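Local coordinates for protein beta-lactamase Mb2281c (Mycobacterium bovis, PDB 3I7J) that probably acts as a serine hydrolase of the beta-lactamase and penicillin-binding-protein family, at residues A[14-26]-A[153-165]. Sequence-based numbering, arbitrary orientation.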
ATOM      1  N   ALA A  14      20.510  -4.288   5.920  1.00 21.01           N
ATOM      2  CA  ALA A  14      20.494  -2.923   5.398  1.00 24.82           C
ATOM      3  C   ALA A  14      19.086  -2.344   5.489  1.00 28.22           C
ATOM      4  O   ALA A  14      18.090  -3.072   5.407  1.00 21.62           O
ATOM      5  CB  ALA A  14      20.966  -2.900   3.944  1.00 18.46           C
ATOM      6  N   ALA A  15      19.012  -1.029   5.656  1.00 26.54           N
ATOM      7  CA  ALA A  15      17.730  -0.341   5.753  1.00 20.84           C
ATOM      8  C   ALA A  15      17.853   1.109   5.318  1.00 17.56           C
ATOM      9  O   ALA A  15      18.945   1.671   5.312  1.00 12.55           O
ATOM     10  CB  ALA A  15      17.200  -0.415   7.188  1.00 22.12           C
ATOM     11  N   ALA A  16      16.726   1.700   4.937  1.00 15.99           N
ATOM     12  CA  ALA A  16      16.672   3.095   4.516  1.00 11.00           C
ATOM     13  C   ALA A  16      15.269   3.597   4.840  1.00 13.68           C
ATOM     14  O   ALA A  16      14.299   2.835   4.799  1.00 12.63           O
ATOM     15  CB  ALA A  16      16.957   3.215   3.024  1.00 11.60           C
ATOM     16  N   ALA A  17      15.155   4.874   5.170  1.00  7.56           N
ATOM     17  CA  ALA A  17      13.859   5.412   5.516  1.00  9.86           C
ATOM     18  C   ALA A  17      13.765   6.899   5.261  1.00 16.62           C
ATOM     19  O   ALA A  17      14.777   7.580   5.077  1.00 15.94           O
ATOM     20  CB  ALA A  17      13.548   5.120   6.978  1.00 10.28           C
ATOM     21  N   ALA A  18      12.532   7.397   5.262  1.00 12.64           N
ATOM     22  CA  ALA A  18      12.270   8.802   5.033  1.00  9.26           C
ATOM     23  C   ALA A  18      10.956   9.229   5.667  1.00 15.59           C
ATOM     24  O   ALA A  18       9.977   8.481   5.672  1.00 15.39           O
ATOM     25  CB  ALA A  18      12.233   9.080   3.532  1.00 10.79           C
ATOM     26  N   VAL A  19      10.948  10.435   6.222  1.00 11.80           N
ATOM     27  CA  VAL A  19       9.747  11.000   6.805  1.00  6.85           C
ATOM     28  C   VAL A  19       9.342  12.052   5.784  1.00 15.27           C
ATOM     29  O   VAL A  19      10.164  12.875   5.370  1.00 11.73           O
ATOM     30  CB  VAL A  19      10.013  11.701   8.149  1.00 12.43           C
ATOM     31  CG1 VAL A  19       8.712  12.319   8.671  1.00  1.78           C
ATOM     32  CG2 VAL A  19      10.577  10.713   9.162  1.00 15.26           C
ATOM     33  N   ILE A  20       8.083  12.007   5.361  1.00 11.54           N
ATOM     34  CA  ILE A  20       7.574  12.946   4.370  1.00 10.19           C
ATOM     35  C   ILE A  20       6.418  13.767   4.933  1.00 17.01           C
ATOM     36  O   ILE A  20       5.572  13.259   5.672  1.00  8.84           O
ATOM     37  CB  ILE A  20       7.064  12.209   3.092  1.00 10.99           C
ATOM     38  CG1 ILE A  20       8.181  11.344   2.501  1.00 10.05           C
ATOM     39  CG2 ILE A  20       6.575  13.214   2.054  1.00  3.68           C
ATOM     40  CD1 ILE A  20       8.430  10.053   3.270  1.00 10.66           C
ATOM     41  N   GLY A  21       6.408  15.044   4.579  1.00  6.82           N
ATOM     42  CA  GLY A  21       5.360  15.943   5.008  1.00  8.79           C
ATOM     43  C   GLY A  21       4.836  16.565   3.731  1.00 11.75           C
ATOM     44  O   GLY A  21       5.417  16.340   2.665  1.00 14.41           O
ATOM     45  N   PRO A  22       3.751  17.345   3.790  1.00 12.49           N
ATOM     46  CA  PRO A  22       3.194  17.978   2.587  1.00 15.70           C
ATOM     47  C   PRO A  22       4.186  18.888   1.847  1.00 21.18           C
ATOM     48  O   PRO A  22       4.041  19.138   0.647  1.00 20.40           O
ATOM     49  CB  PRO A  22       1.985  18.737   3.130  1.00 14.04           C
ATOM     50  CG  PRO A  22       2.406  19.069   4.536  1.00 24.95           C
ATOM     51  CD  PRO A  22       3.044  17.791   5.001  1.00 14.00           C
ATOM     52  N   ALA A  23       5.202  19.369   2.560  1.00 22.86           N
ATOM     53  CA  ALA A  23       6.205  20.243   1.963  1.00 26.98           C
ATOM     54  C   ALA A  23       7.385  19.469   1.377  1.00 20.57           C
ATOM     55  O   ALA A  23       8.175  20.020   0.615  1.00 27.97           O
ATOM     56  CB  ALA A  23       6.705  21.254   2.995  1.00 28.58           C
ATOM     57  N   GLY A  24       7.508  18.195   1.729  1.00 21.90           N
ATOM     58  CA  GLY A  24       8.603  17.405   1.197  1.00 15.24           C
ATOM     59  C   GLY A  24       9.197  16.460   2.217  1.00 16.89           C
ATOM     60  O   GLY A  24       8.599  16.194   3.260  1.00 17.01           O
ATOM     61  N   VAL A  25      10.383  15.944   1.912  1.00 20.57           N
ATOM     62  CA  VAL A  25      11.065  15.021   2.807  1.00 13.84           C
ATOM     63  C   VAL A  25      11.611  15.788   4.007  1.00 18.06           C
ATOM     64  O   VAL A  25      12.366  16.744   3.849  1.00 19.53           O
ATOM     65  CB  VAL A  25      12.226  14.322   2.086  1.00 15.20           C
ATOM     66  CG1 VAL A  25      12.792  13.232   2.968  1.00  9.16           C
ATOM     67  CG2 VAL A  25      11.736  13.745   0.766  1.00 16.91           C
ATOM     68  N   LEU A  26      11.222  15.361   5.203  1.00 14.97           N
ATOM     69  CA  LEU A  26      11.645  16.005   6.439  1.00 13.75           C
ATOM     70  C   LEU A  26      12.898  15.376   7.046  1.00 12.22           C
ATOM     71  O   LEU A  26      13.582  16.004   7.850  1.00 18.33           O
ATOM     72  CB  LEU A  26      10.503  15.940   7.459  1.00 11.32           C
ATOM     73  CG  LEU A  26       9.172  16.526   6.967  1.00 20.29           C
ATOM     74  CD1 LEU A  26       8.078  16.268   7.988  1.00 10.44           C
ATOM     75  CD2 LEU A  26       9.332  18.021   6.717  1.00 17.97           C
ATOM     76  N   VAL A 153      13.692   4.244  -1.571  1.00 13.80           N
ATOM     77  CA  VAL A 153      13.038   5.108  -0.593  1.00  8.39           C
ATOM     78  C   VAL A 153      12.753   6.482  -1.208  1.00 10.45           C
ATOM     79  O   VAL A 153      11.732   7.101  -0.907  1.00  9.99           O
ATOM     80  CB  VAL A 153      13.889   5.267   0.690  1.00 11.91           C
ATOM     81  CG1 VAL A 153      13.230   6.268   1.642  1.00 12.08           C
ATOM     82  CG2 VAL A 153      14.016   3.915   1.382  1.00  5.75           C
ATOM     83  N   ALA A 154      13.648   6.951  -2.075  1.00  5.62           N
ATOM     84  CA  ALA A 154      13.478   8.246  -2.734  1.00  9.41           C
ATOM     85  C   ALA A 154      12.209   8.263  -3.585  1.00 13.66           C
ATOM     86  O   ALA A 154      11.440   9.228  -3.556  1.00 14.80           O
ATOM     87  CB  ALA A 154      14.692   8.557  -3.612  1.00  7.33           C
ATOM     88  N   ASP A 155      12.010   7.202  -4.365  1.00 13.98           N
ATOM     89  CA  ASP A 155      10.827   7.086  -5.213  1.00 12.24           C
ATOM     90  C   ASP A 155       9.570   6.941  -4.352  1.00 11.79           C
ATOM     91  O   ASP A 155       8.542   7.558  -4.634  1.00  7.98           O
ATOM     92  CB  ASP A 155      10.940   5.873  -6.148  1.00 13.91           C
ATOM     93  CG  ASP A 155      11.657   6.192  -7.441  1.00 13.79           C
ATOM     94  OD1 ASP A 155      12.313   7.258  -7.517  1.00 11.52           O
ATOM     95  OD2 ASP A 155      11.575   5.367  -8.381  1.00 10.98           O
ATOM     96  N   LEU A 156       9.649   6.123  -3.306  1.00  7.39           N
ATOM     97  CA  LEU A 156       8.494   5.933  -2.442  1.00  7.75           C
ATOM     98  C   LEU A 156       8.174   7.205  -1.677  1.00 10.40           C
ATOM     99  O   LEU A 156       7.019   7.453  -1.327  1.00 11.73           O
ATOM    100  CB  LEU A 156       8.724   4.785  -1.466  1.00  4.24           C
ATOM    101  CG  LEU A 156       8.686   3.386  -2.069  1.00  9.98           C
ATOM    102  CD1 LEU A 156       8.604   2.389  -0.924  1.00 12.71           C
ATOM    103  CD2 LEU A 156       7.468   3.221  -2.987  1.00 17.42           C
ATOM    104  N   ALA A 157       9.205   8.006  -1.419  1.00  9.25           N
ATOM    105  CA  ALA A 157       9.043   9.270  -0.705  1.00 12.91           C
ATOM    106  C   ALA A 157       8.175  10.196  -1.552  1.00 10.17           C
ATOM    107  O   ALA A 157       7.295  10.884  -1.036  1.00 12.69           O
ATOM    108  CB  ALA A 157      10.406   9.907  -0.460  1.00  9.82           C
ATOM    109  N   VAL A 158       8.443  10.205  -2.856  1.00 10.27           N
ATOM    110  CA  VAL A 158       7.685  11.007  -3.806  1.00 13.16           C
ATOM    111  C   VAL A 158       6.249  10.477  -3.838  1.00  8.84           C
ATOM    112  O   VAL A 158       5.290  11.250  -3.858  1.00 11.58           O
ATOM    113  CB  VAL A 158       8.295  10.905  -5.229  1.00 20.60           C
ATOM    114  CG1 VAL A 158       7.417  11.635  -6.234  1.00 29.97           C
ATOM    115  CG2 VAL A 158       9.706  11.493  -5.237  1.00 26.99           C
ATOM    116  N   PHE A 159       6.108   9.153  -3.833  1.00 13.04           N
ATOM    117  CA  PHE A 159       4.790   8.524  -3.853  1.00 11.46           C
ATOM    118  C   PHE A 159       4.005   8.947  -2.619  1.00 15.14           C
ATOM    119  O   PHE A 159       2.839   9.347  -2.719  1.00 11.61           O
ATOM    120  CB  PHE A 159       4.921   6.996  -3.903  1.00  9.19           C
ATOM    121  CG  PHE A 159       3.614   6.287  -4.133  1.00 18.20           C
ATOM    122  CD1 PHE A 159       2.892   6.486  -5.313  1.00 10.03           C
ATOM    123  CD2 PHE A 159       3.097   5.428  -3.174  1.00  9.34           C
ATOM    124  CE1 PHE A 159       1.672   5.837  -5.534  1.00  9.97           C
ATOM    125  CE2 PHE A 159       1.879   4.776  -3.386  1.00 15.34           C
ATOM    126  CZ  PHE A 159       1.163   4.984  -4.574  1.00  8.63           C
ATOM    127  N   ALA A 160       4.653   8.881  -1.458  1.00 11.51           N
ATOM    128  CA  ALA A 160       4.011   9.277  -0.203  1.00 16.85           C
ATOM    129  C   ALA A 160       3.502  10.715  -0.316  1.00 16.26           C
ATOM    130  O   ALA A 160       2.502  11.079   0.303  1.00 14.81           O
ATOM    131  CB  ALA A 160       5.004   9.159   0.959  1.00 10.05           C
ATOM    132  N   GLY A 161       4.198  11.525  -1.112  1.00 12.24           N
ATOM    133  CA  GLY A 161       3.784  12.902  -1.296  1.00  7.78           C
ATOM    134  C   GLY A 161       2.439  12.960  -1.997  1.00 14.31           C
ATOM    135  O   GLY A 161       1.579  13.784  -1.677  1.00 13.21           O
ATOM    136  N   ASP A 162       2.250  12.061  -2.956  1.00 15.45           N
ATOM    137  CA  ASP A 162       1.011  11.997  -3.712  1.00  9.15           C
ATOM    138  C   ASP A 162      -0.116  11.492  -2.809  1.00 14.48           C
ATOM    139  O   ASP A 162      -1.282  11.838  -3.003  1.00  8.13           O
ATOM    140  CB  ASP A 162       1.185  11.067  -4.913  1.00 12.80           C
ATOM    141  CG  ASP A 162       0.051  11.174  -5.902  1.00 15.56           C
ATOM    142  OD1 ASP A 162      -0.108  12.253  -6.502  1.00 23.32           O
ATOM    143  OD2 ASP A 162      -0.683  10.184  -6.083  1.00 19.34           O
ATOM    144  N   LEU A 163       0.233  10.679  -1.817  1.00  8.91           N
ATOM    145  CA  LEU A 163      -0.770  10.143  -0.893  1.00 13.64           C
ATOM    146  C   LEU A 163      -1.171  11.169   0.171  1.00 10.64           C
ATOM    147  O   LEU A 163      -2.219  11.052   0.801  1.00 13.92           O
ATOM    148  CB  LEU A 163      -0.234   8.875  -0.216  1.00  3.75           C
ATOM    149  CG  LEU A 163       0.089   7.712  -1.157  1.00 10.41           C
ATOM    150  CD1 LEU A 163       0.613   6.506  -0.366  1.00  6.80           C
ATOM    151  CD2 LEU A 163      -1.169   7.333  -1.924  1.00  4.27           C
ATOM    152  N   LEU A 164      -0.326  12.179   0.348  1.00 14.69           N
ATOM    153  CA  LEU A 164      -0.541  13.237   1.329  1.00 12.43           C
ATOM    154  C   LEU A 164      -1.333  14.376   0.686  1.00 13.22           C
ATOM    155  O   LEU A 164      -2.238  14.943   1.296  1.00 12.20           O
ATOM    156  CB  LEU A 164       0.824  13.729   1.807  1.00 12.38           C
ATOM    157  CG  LEU A 164       1.123  14.020   3.280  1.00 27.05           C
ATOM    158  CD1 LEU A 164       0.480  13.004   4.203  1.00 15.75           C
ATOM    159  CD2 LEU A 164       2.642  14.032   3.460  1.00 14.63           C
ATOM    160  N   ARG A 165      -0.968  14.692  -0.554  1.00  9.22           N
ATOM    161  CA  ARG A 165      -1.603  15.737  -1.364  1.00  7.75           C
ATOM    162  C   ARG A 165      -1.785  15.127  -2.755  1.00  9.38           C
ATOM    163  O   ARG A 165      -0.924  15.272  -3.617  1.00 14.00           O
ATOM    164  CB  ARG A 165      -0.685  16.964  -1.458  1.00 14.36           C
ATOM    165  CG  ARG A 165      -0.480  17.700  -0.143  1.00 11.75           C
ATOM    166  CD  ARG A 165      -1.779  18.335   0.319  1.00 15.49           C
ATOM    167  NE  ARG A 165      -1.620  19.100   1.561  1.00 20.01           N
ATOM    168  CZ  ARG A 165      -1.554  18.559   2.772  1.00 13.84           C
ATOM    169  NH1 ARG A 165      -1.634  17.240   2.919  1.00 13.02           N
ATOM    170  NH2 ARG A 165      -1.410  19.339   3.831  1.00 14.40           N
TER
HETATM  171  O   HOH W   1       2.697  16.178  -0.383  1.00 15.32           O
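Val-153, in the first turn of helix 153-164, sets both methyls on one face of strand 15-21: CG1 lies 3.5 Å from Ala-18 CB, while CG2 presses on Ala-16 CB at 3.4 Å, tighter than usual for two carbons. With CG1 anti to the backbone N (chi1 175°), the branches fork toward alternate residues on that face. Ile-20 continues this apolar row. Its CG1 lies 4.0 Å from Ala-157 CB and also reaches Ala-160 CB, and its CG2 borders Leu-164 CD2. From the neighbouring strand, Val-25 CG2 approaches Ala-157 CB at 4.2 Å. At the far end, Leu-164 lays CD2 against the Gly-21 to Pro-22 peptide, 3.4 Å from Gly-21 C.

Polar groups gather where the turn at Pro-22 meets the C-terminal end of the helix. Pro-22 CB sits over the centre of one face of the Arg-165 guanidinium, 3.5 Å above its plane; the Arg-165 side chain, bent at chi2 (-66°), also turns its NH1 back to donate a hydrogen bond to Leu-164 O (2.9 Å), from above the carbonyl plane. NH2 makes a salt bridge with Asp-241, so two polar partners help fix the group's rotation. A water donates to Gly-161 O and, weakly, to Pro-22 O.

The axes of helix 153-164 and strand 15-21 cross at -29°, the helix lying over one face of the antiparallel sheet, where Val-153 and Ala-160 also touch strand 242-248, as in the alpha/beta domain of serine beta-lactamases. No direct hydrogen bond joins the segments; small alanines and branched apolar side chains supply the buried cohesion, with one water, weakly held at Pro-22 O, as the polar link between them.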